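PDB 2ZYO: solute-binding protein from Thermoactinomyces vulgaris, which binds cyclodextrins and linear maltodextrins such as maltotetraose and probably hands them to a membrane transporter for sugar uptake. Local coordinates for residues A[33-36]-A[37-41]; A[101-104]-A[105-108]; A[210-213]-A[214-217]. One frame throughout, in Å; residues are numbered along the deposited sequence.

Contact 1 of 3, residues A[33-36]-A[37-41]; sequences LNNT and KKWAG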
loop_
_atom_site.group_PDB
_atom_site.type_symbol
_atom_site.label_atom_id
_atom_site.label_comp_id
_atom_site.label_asym_id
_atom_site.label_seq_id
_atom_site.Cartn_x
_atom_site.Cartn_y
_atom_site.Cartn_z
ATOM N N LEU A 33 -14.822 -11.169 -0.757
ATOM C CA LEU A 33 -15.824 -11.584 0.218
ATOM C C LEU A 33 -16.045 -13.094 0.182
ATOM O O LEU A 33 -16.027 -13.753 1.223
ATOM C CB LEU A 33 -17.143 -10.836 -0.013
ATOM C CG LEU A 33 -18.318 -11.098 0.939
ATOM C CD1 LEU A 33 -18.030 -10.600 2.354
ATOM C CD2 LEU A 33 -19.597 -10.469 0.400
ATOM N N ASN A 34 -16.243 -13.632 -1.018
ATOM C CA ASN A 34 -16.506 -15.060 -1.180
ATOM C C ASN A 34 -15.315 -15.953 -0.824
ATOM O O ASN A 34 -15.509 -17.067 -0.337
ATOM C CB ASN A 34 -17.028 -15.364 -2.585
ATOM C CG ASN A 34 -18.320 -14.623 -2.903
ATOM O OD1 ASN A 34 -19.110 -14.304 -2.011
ATOM N ND2 ASN A 34 -18.537 -14.347 -4.181
ATOM N N ASN A 35 -14.094 -15.468 -1.053
ATOM C CA ASN A 35 -12.904 -16.209 -0.629
ATOM C C ASN A 35 -12.838 -16.348 0.889
ATOM O O ASN A 35 -12.538 -17.425 1.412
ATOM C CB ASN A 35 -11.613 -15.572 -1.147
ATOM C CG ASN A 35 -10.392 -16.408 -0.823
ATOM O OD1 ASN A 35 -9.686 -16.139 0.146
ATOM N ND2 ASN A 35 -10.155 -17.448 -1.616
ATOM N N THR A 36 -13.124 -15.253 1.591
ATOM C CA THR A 36 -13.181 -15.279 3.050
ATOM C C THR A 36 -14.318 -16.181 3.526
ATOM O O THR A 36 -14.149 -16.937 4.479
ATOM C CB THR A 36 -13.271 -13.856 3.640
ATOM O OG1 THR A 36 -12.062 -13.156 3.330
ATOM C CG2 THR A 36 -13.437 -13.887 5.160
ATOM N N LYS A 37 -15.455 -16.128 2.836
ATOM C CA LYS A 37 -16.574 -17.018 3.148
ATOM C C LYS A 37 -16.175 -18.487 2.985
ATOM O O LYS A 37 -16.573 -19.332 3.790
ATOM C CB LYS A 37 -17.802 -16.686 2.291
ATOM C CG LYS A 37 -18.503 -15.385 2.678
ATOM C CD LYS A 37 -19.796 -15.193 1.892
ATOM C CE LYS A 37 -20.459 -13.851 2.190
ATOM N NZ LYS A 37 -20.873 -13.675 3.610
ATOM N N LYS A 38 -15.375 -18.782 1.960
ATOM C CA LYS A 38 -14.894 -20.144 1.728
ATOM C C LYS A 38 -14.055 -20.650 2.901
ATOM O O LYS A 38 -14.319 -21.726 3.449
ATOM C CB LYS A 38 -14.083 -20.235 0.428
ATOM C CG LYS A 38 -13.460 -21.608 0.197
ATOM C CD LYS A 38 -12.405 -21.582 -0.895
ATOM C CE LYS A 38 -11.639 -22.897 -0.956
ATOM N NZ LYS A 38 -12.499 -24.062 -1.316
ATOM N N TRP A 39 -13.049 -19.870 3.283
ATOM C CA TRP A 39 -12.119 -20.308 4.320
ATOM C C TRP A 39 -12.699 -20.240 5.729
ATOM O O TRP A 39 -12.371 -21.082 6.569
ATOM C CB TRP A 39 -10.764 -19.612 4.169
ATOM C CG TRP A 39 -10.105 -20.109 2.930
ATOM C CD1 TRP A 39 -10.005 -19.461 1.733
ATOM C CD2 TRP A 39 -9.528 -21.404 2.736
ATOM N NE1 TRP A 39 -9.374 -20.261 0.813
ATOM C CE2 TRP A 39 -9.069 -21.461 1.402
ATOM C CE3 TRP A 39 -9.341 -22.518 3.565
ATOM C CZ2 TRP A 39 -8.429 -22.587 0.877
ATOM C CZ3 TRP A 39 -8.707 -23.638 3.042
ATOM C CH2 TRP A 39 -8.259 -23.662 1.710
ATOM N N ALA A 40 -13.581 -19.271 5.973
ATOM C CA ALA A 40 -14.384 -19.269 7.196
ATOM C C ALA A 40 -15.204 -20.556 7.259
ATOM O O ALA A 40 -15.286 -21.201 8.307
ATOM C CB ALA A 40 -15.289 -18.063 7.239
ATOM N N GLY A 41 -15.787 -20.936 6.122
ATOM C CA GLY A 41 -16.548 -22.181 6.012
ATOM C C GLY A 41 -15.732 -23.412 6.367
ATOM O O GLY A 41 -16.218 -24.301 7.076
#
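Ala40 N donates to Thr36 O in the shortest bond of this helical turn, 2.8 Å long and nearly straight at 164°. The residues lie on helix 30-47, the crossover helix of the beta-alpha-beta unit formed with strands 20-25 and 50-55. The same i to i+4 ladder runs from Lys37 N to Leu33 O, where the donor lies in the carbonyl plane, and on through Lys38 N to Asn34 O and Trp39 N to Asn35 O. Two side-chain pairs follow that spacing. Lys37 sets CG beside its own backbone N (chi1 -72°), which lays its aliphatic chain along the preceding turn. Lys37 CG comes to 3.3 Å from Leu33 O. Farther out, Lys37 CE meets Leu33 CG at 3.7 Å before the chain bends toward NZ. With an alanine in place of this lysine the CG-to-CE cover is gone, which is likely to open a gap beside Leu33 CG and leave that side of its isobutyl group less packed. Asn35 and Trp39 meet amide against indole, their planes 57° apart. Asn35 ND2 sits at the rim of the ring, in its plane and 3.8 Å from Trp39 NE1. Both nitrogens are satisfied beyond this turn: they share Ser311 OG as acceptor, and Asn35 ND2 also reaches Glu315 OE2, tying this side to helix 306-316. On the sheet side, Thr36 OG1 bonds Glu25 OE1, while Leu33, Lys37 and Ala40 pack on Val53. The methyl of Ala40 touches the accepting carbonyl, CB lying 3.2 Å from Thr36 O. Over one face of the indole lies CE of Lys38, 3.5 Å above the plane of the Trp39 ring and offset toward its rim.

Contact 2 of 3, residues A[101-104]-A[105-108]; sequences NSVK and NQFD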
loop_
_atom_site.group_PDB
_atom_site.type_symbol
_atom_site.label_atom_id
_atom_site.label_comp_id
_atom_site.label_asym_id
_atom_site.label_seq_id
_atom_site.Cartn_x
_atom_site.Cartn_y
_atom_site.Cartn_z
ATOM N N ASN A 101 7.103 -16.596 17.024
ATOM C CA ASN A 101 7.934 -16.067 15.942
ATOM C C ASN A 101 7.868 -16.932 14.683
ATOM O O ASN A 101 7.969 -16.417 13.567
ATOM C CB ASN A 101 9.385 -15.895 16.400
ATOM C CG ASN A 101 10.227 -15.119 15.398
ATOM O OD1 ASN A 101 11.201 -15.643 14.856
ATOM N ND2 ASN A 101 9.850 -13.871 15.141
ATOM N N SER A 102 7.681 -18.239 14.871
ATOM C CA SER A 102 7.548 -19.179 13.756
ATOM C C SER A 102 6.344 -18.844 12.878
ATOM O O SER A 102 6.380 -19.045 11.663
ATOM C CB SER A 102 7.443 -20.619 14.269
ATOM O OG SER A 102 6.244 -20.826 14.996
ATOM N N VAL A 103 5.284 -18.335 13.503
ATOM C CA VAL A 103 4.084 -17.901 12.782
ATOM C C VAL A 103 4.364 -16.619 11.993
ATOM O O VAL A 103 3.994 -16.517 10.821
ATOM C CB VAL A 103 2.879 -17.698 13.739
ATOM C CG1 VAL A 103 1.650 -17.229 12.968
ATOM C CG2 VAL A 103 2.569 -18.986 14.501
ATOM N N LYS A 104 5.022 -15.651 12.634
ATOM C CA LYS A 104 5.442 -14.420 11.962
ATOM C C LYS A 104 6.312 -14.742 10.753
ATOM O O LYS A 104 6.155 -14.142 9.687
ATOM C CB LYS A 104 6.224 -13.510 12.917
ATOM C CG LYS A 104 5.377 -12.784 13.953
ATOM C CD LYS A 104 6.196 -11.759 14.740
ATOM C CE LYS A 104 6.643 -10.580 13.874
ATOM N NZ LYS A 104 7.612 -9.697 14.589
ATOM N N ASN A 105 7.214 -15.707 10.928
ATOM C CA ASN A 105 8.168 -16.090 9.887
ATOM C C ASN A 105 7.558 -16.815 8.682
ATOM O O ASN A 105 8.263 -17.121 7.721
ATOM C CB ASN A 105 9.321 -16.899 10.485
ATOM C CG ASN A 105 10.285 -16.041 11.291
ATOM O OD1 ASN A 105 10.352 -14.820 11.122
ATOM N ND2 ASN A 105 11.049 -16.682 12.163
ATOM N N GLN A 106 6.257 -17.097 8.741
ATOM C CA GLN A 106 5.522 -17.585 7.573
ATOM C C GLN A 106 5.428 -16.476 6.530
ATOM O O GLN A 106 5.244 -16.740 5.341
ATOM C CB GLN A 106 4.102 -18.013 7.952
ATOM C CG GLN A 106 3.994 -19.191 8.912
ATOM C CD GLN A 106 2.598 -19.335 9.506
ATOM O OE1 GLN A 106 1.636 -18.717 9.038
ATOM N NE2 GLN A 106 2.482 -20.156 10.544
ATOM N N PHE A 107 5.562 -15.234 6.989
ATOM C CA PHE A 107 5.270 -14.070 6.166
ATOM C C PHE A 107 6.486 -13.193 5.916
ATOM O O PHE A 107 7.444 -13.198 6.695
ATOM C CB PHE A 107 4.159 -13.238 6.813
ATOM C CG PHE A 107 2.922 -14.026 7.130
ATOM C CD1 PHE A 107 2.003 -14.330 6.132
ATOM C CD2 PHE A 107 2.681 -14.476 8.426
ATOM C CE1 PHE A 107 0.859 -15.068 6.419
ATOM C CE2 PHE A 107 1.542 -15.214 8.723
ATOM C CZ PHE A 107 0.627 -15.509 7.716
ATOM N N ASP A 108 6.420 -12.441 4.820
ATOM C CA ASP A 108 7.441 -11.472 4.441
ATOM C C ASP A 108 7.774 -10.549 5.616
ATOM O O ASP A 108 6.873 -10.010 6.265
ATOM C CB ASP A 108 6.947 -10.669 3.233
ATOM C CG ASP A 108 7.982 -9.696 2.710
ATOM O OD1 ASP A 108 8.737 -10.066 1.785
ATOM O OD2 ASP A 108 8.039 -8.559 3.227
#
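Asn101 and Asn105 are joined twice, once through the backbone and once through their side chains. Asn105 N donates to Asn101 O at 2.8 Å, closing a helical turn. In addition, Asn105 ND2 lies 2.9 Å from Asn101 OD1. The two amide planes are steeply turned against each other, and with an N-H...O angle of only 119° the bond is a weak supplement to the backbone one. With chi1 of -73°, Asn105 keeps CG beside its own backbone N, which brings its CG and amide close to Asn101 O. The next two donors change register. Gln106 N reaches back three residues to Val103 O at 3.1 Å, from well above the carbonyl plane. Phe107 N does likewise to Lys104 O at 3.0 Å, 41° out of that plane, and closes a type I turn from Lys104 to Phe107. Val103 O is further approached by the ring of Phe107, whose CD2 stands 3.4 Å away, while Lys104 O lies at the edge of the ring and Gln106 CB over one face. Gln106 runs beside Val103, its NE2 3.9 Å from Val103 CG1. The ring of Phe107 is the buried element, packed on Leu124 and Pro125 of strand 120-136 and on Met112. Backbone bonds between Gln106 and Lys323 and between Asp108 and Pro321 tie it to a part of the chain far off in sequence. Asp108 OD2 accepts from Ala111 N and, weakly, from Val110 N. The whole is a short helix ending in a type I turn that leads to the Asp N-cap of helix 109-114.

Contact 3 of 3, residues A[210-213]-A[214-217]; sequences QGMN and EVQK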
loop_
_atom_site.group_PDB
_atom_site.type_symbol
_atom_site.label_atom_id
_atom_site.label_comp_id
_atom_site.label_asym_id
_atom_site.label_seq_id
_atom_site.Cartn_x
_atom_site.Cartn_y
_atom_site.Cartn_z
ATOM N N GLN A 210 16.530 17.476 -2.850
ATOM C CA GLN A 210 17.056 16.730 -3.997
ATOM C C GLN A 210 15.989 15.837 -4.634
ATOM O O GLN A 210 15.948 15.685 -5.858
ATOM C CB GLN A 210 18.291 15.907 -3.610
ATOM C CG GLN A 210 19.453 16.734 -3.054
ATOM C CD GLN A 210 19.960 17.783 -4.026
ATOM O OE1 GLN A 210 19.910 18.983 -3.746
ATOM N NE2 GLN A 210 20.446 17.339 -5.175
ATOM N N GLY A 211 15.132 15.253 -3.797
ATOM C CA GLY A 211 14.001 14.455 -4.268
ATOM C C GLY A 211 13.007 15.291 -5.054
ATOM O O GLY A 211 12.581 14.902 -6.143
ATOM N N MET A 212 12.645 16.451 -4.504
ATOM C CA MET A 212 11.709 17.366 -5.166
ATOM C C MET A 212 12.301 17.970 -6.446
ATOM O O MET A 212 11.562 18.331 -7.366
ATOM C CB MET A 212 11.247 18.466 -4.199
ATOM C CG MET A 212 10.149 19.386 -4.747
ATOM S SD MET A 212 8.602 18.550 -5.173
ATOM C CE MET A 212 7.696 18.726 -3.641
ATOM N N ASN A 213 13.628 18.078 -6.502
ATOM C CA ASN A 213 14.301 18.503 -7.730
ATOM C C ASN A 213 14.060 17.519 -8.872
ATOM O O ASN A 213 13.943 17.920 -10.034
ATOM C CB ASN A 213 15.805 18.676 -7.504
ATOM C CG ASN A 213 16.145 19.935 -6.727
ATOM O OD1 ASN A 213 15.292 20.782 -6.478
ATOM N ND2 ASN A 213 17.406 20.059 -6.338
ATOM N N GLU A 214 13.990 16.231 -8.537
ATOM C CA GLU A 214 13.669 15.200 -9.523
ATOM C C GLU A 214 12.215 15.325 -9.970
ATOM O O GLU A 214 11.920 15.241 -11.161
ATOM C CB GLU A 214 13.937 13.796 -8.969
ATOM C CG GLU A 214 15.406 13.495 -8.677
ATOM C CD GLU A 214 16.209 13.074 -9.904
ATOM O OE1 GLU A 214 15.854 13.465 -11.039
ATOM O OE2 GLU A 214 17.213 12.349 -9.728
ATOM N N VAL A 215 11.316 15.533 -9.008
ATOM C CA VAL A 215 9.897 15.774 -9.289
ATOM C C VAL A 215 9.731 16.932 -10.277
ATOM O O VAL A 215 9.014 16.813 -11.275
ATOM C CB VAL A 215 9.101 16.059 -7.984
ATOM C CG1 VAL A 215 7.680 16.532 -8.291
ATOM C CG2 VAL A 215 9.080 14.823 -7.089
ATOM N N GLN A 216 10.412 18.041 -9.994
ATOM C CA GLN A 216 10.391 19.229 -10.843
ATOM C C GLN A 216 10.781 18.918 -12.288
ATOM O O GLN A 216 10.155 19.416 -13.225
ATOM C CB GLN A 216 11.313 20.303 -10.263
ATOM C CG GLN A 216 11.206 21.661 -10.941
ATOM C CD GLN A 216 12.107 22.698 -10.306
ATOM O OE1 GLN A 216 13.282 22.438 -10.035
ATOM N NE2 GLN A 216 11.562 23.886 -10.066
ATOM N N LYS A 217 11.808 18.084 -12.458
ATOM C CA LYS A 217 12.298 17.704 -13.787
ATOM C C LYS A 217 11.238 17.014 -14.646
ATOM O O LYS A 217 11.248 17.142 -15.873
ATOM C CB LYS A 217 13.544 16.826 -13.668
ATOM C CG LYS A 217 14.811 17.600 -13.326
ATOM C CD LYS A 217 15.948 16.672 -12.916
ATOM C CE LYS A 217 16.442 15.818 -14.074
ATOM N NZ LYS A 217 17.417 14.794 -13.606
HETATM O O HOH W 1 14.956 20.440 -10.816
#
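Met212 and Val215 make the apolar contact across this turn of helix 206-220, with Met212 SD 3.8 Å from Val215 CB. Met212 swings CG away from its backbone N (chi1 -174°) and then bends at chi2, which brings SD against CB and CG1 of Val215. Their shared side is buried between helices: Met212 packs on Leu381 of helix 377-394 and His367 of helix 360-371, and Val215 on Leu180 and Phe181 of helix 174-183. Backbone bonds form the second group. Gln216 N donates to Met212 O at 2.9 Å, the shortest of them, and Val215 N and Lys217 N bond the carbonyls of Gly211 and Asn213. Glu214 N is held less firmly, split between weak bonds to Gln210 O and Gly211 O. Water supplies the third kind. A single molecule donates to Asn213 O at 2.8 Å and to Gln216 OE1 at 2.7 Å, giving that backbone carbonyl a second donor besides Lys217 N. The charged group lies on another part of the helix surface. Lys217 NZ forms a salt bridge with Glu214 OE1 at 3.3 Å, on the syn side and 31° out of the carboxylate plane. The other oxygen, Glu214 OE2, pairs with Lys184, and Lys217 also makes a cation-pi contact with Phe151. Shared between two lysines, the carboxylate of Glu214 probably stays ionised and restricted in rotation, so the turn combines an apolar side for helix packing with a charge network that links it to Lys184.

Contacts 1 and 3 are single turns within long helices, each partly buried, whereas contact 2 is a surface link between two short helices. Contacts 1 and 2 lie nearer each other, their centres about 23 Å apart; contact 3 is across the chain's centre from both, about 45 Å and 38 Å away between centres. No element is shared. The chemistry follows the setting: contact 1 turns one side to a parallel sheet and sends polar groups to a neighbouring helix, contact 3 packs sulfur and methyls among helices while charged side chains and a water serve its other sides, and contact 2 relies mainly on backbone carbonyls, with one ring as its buried part.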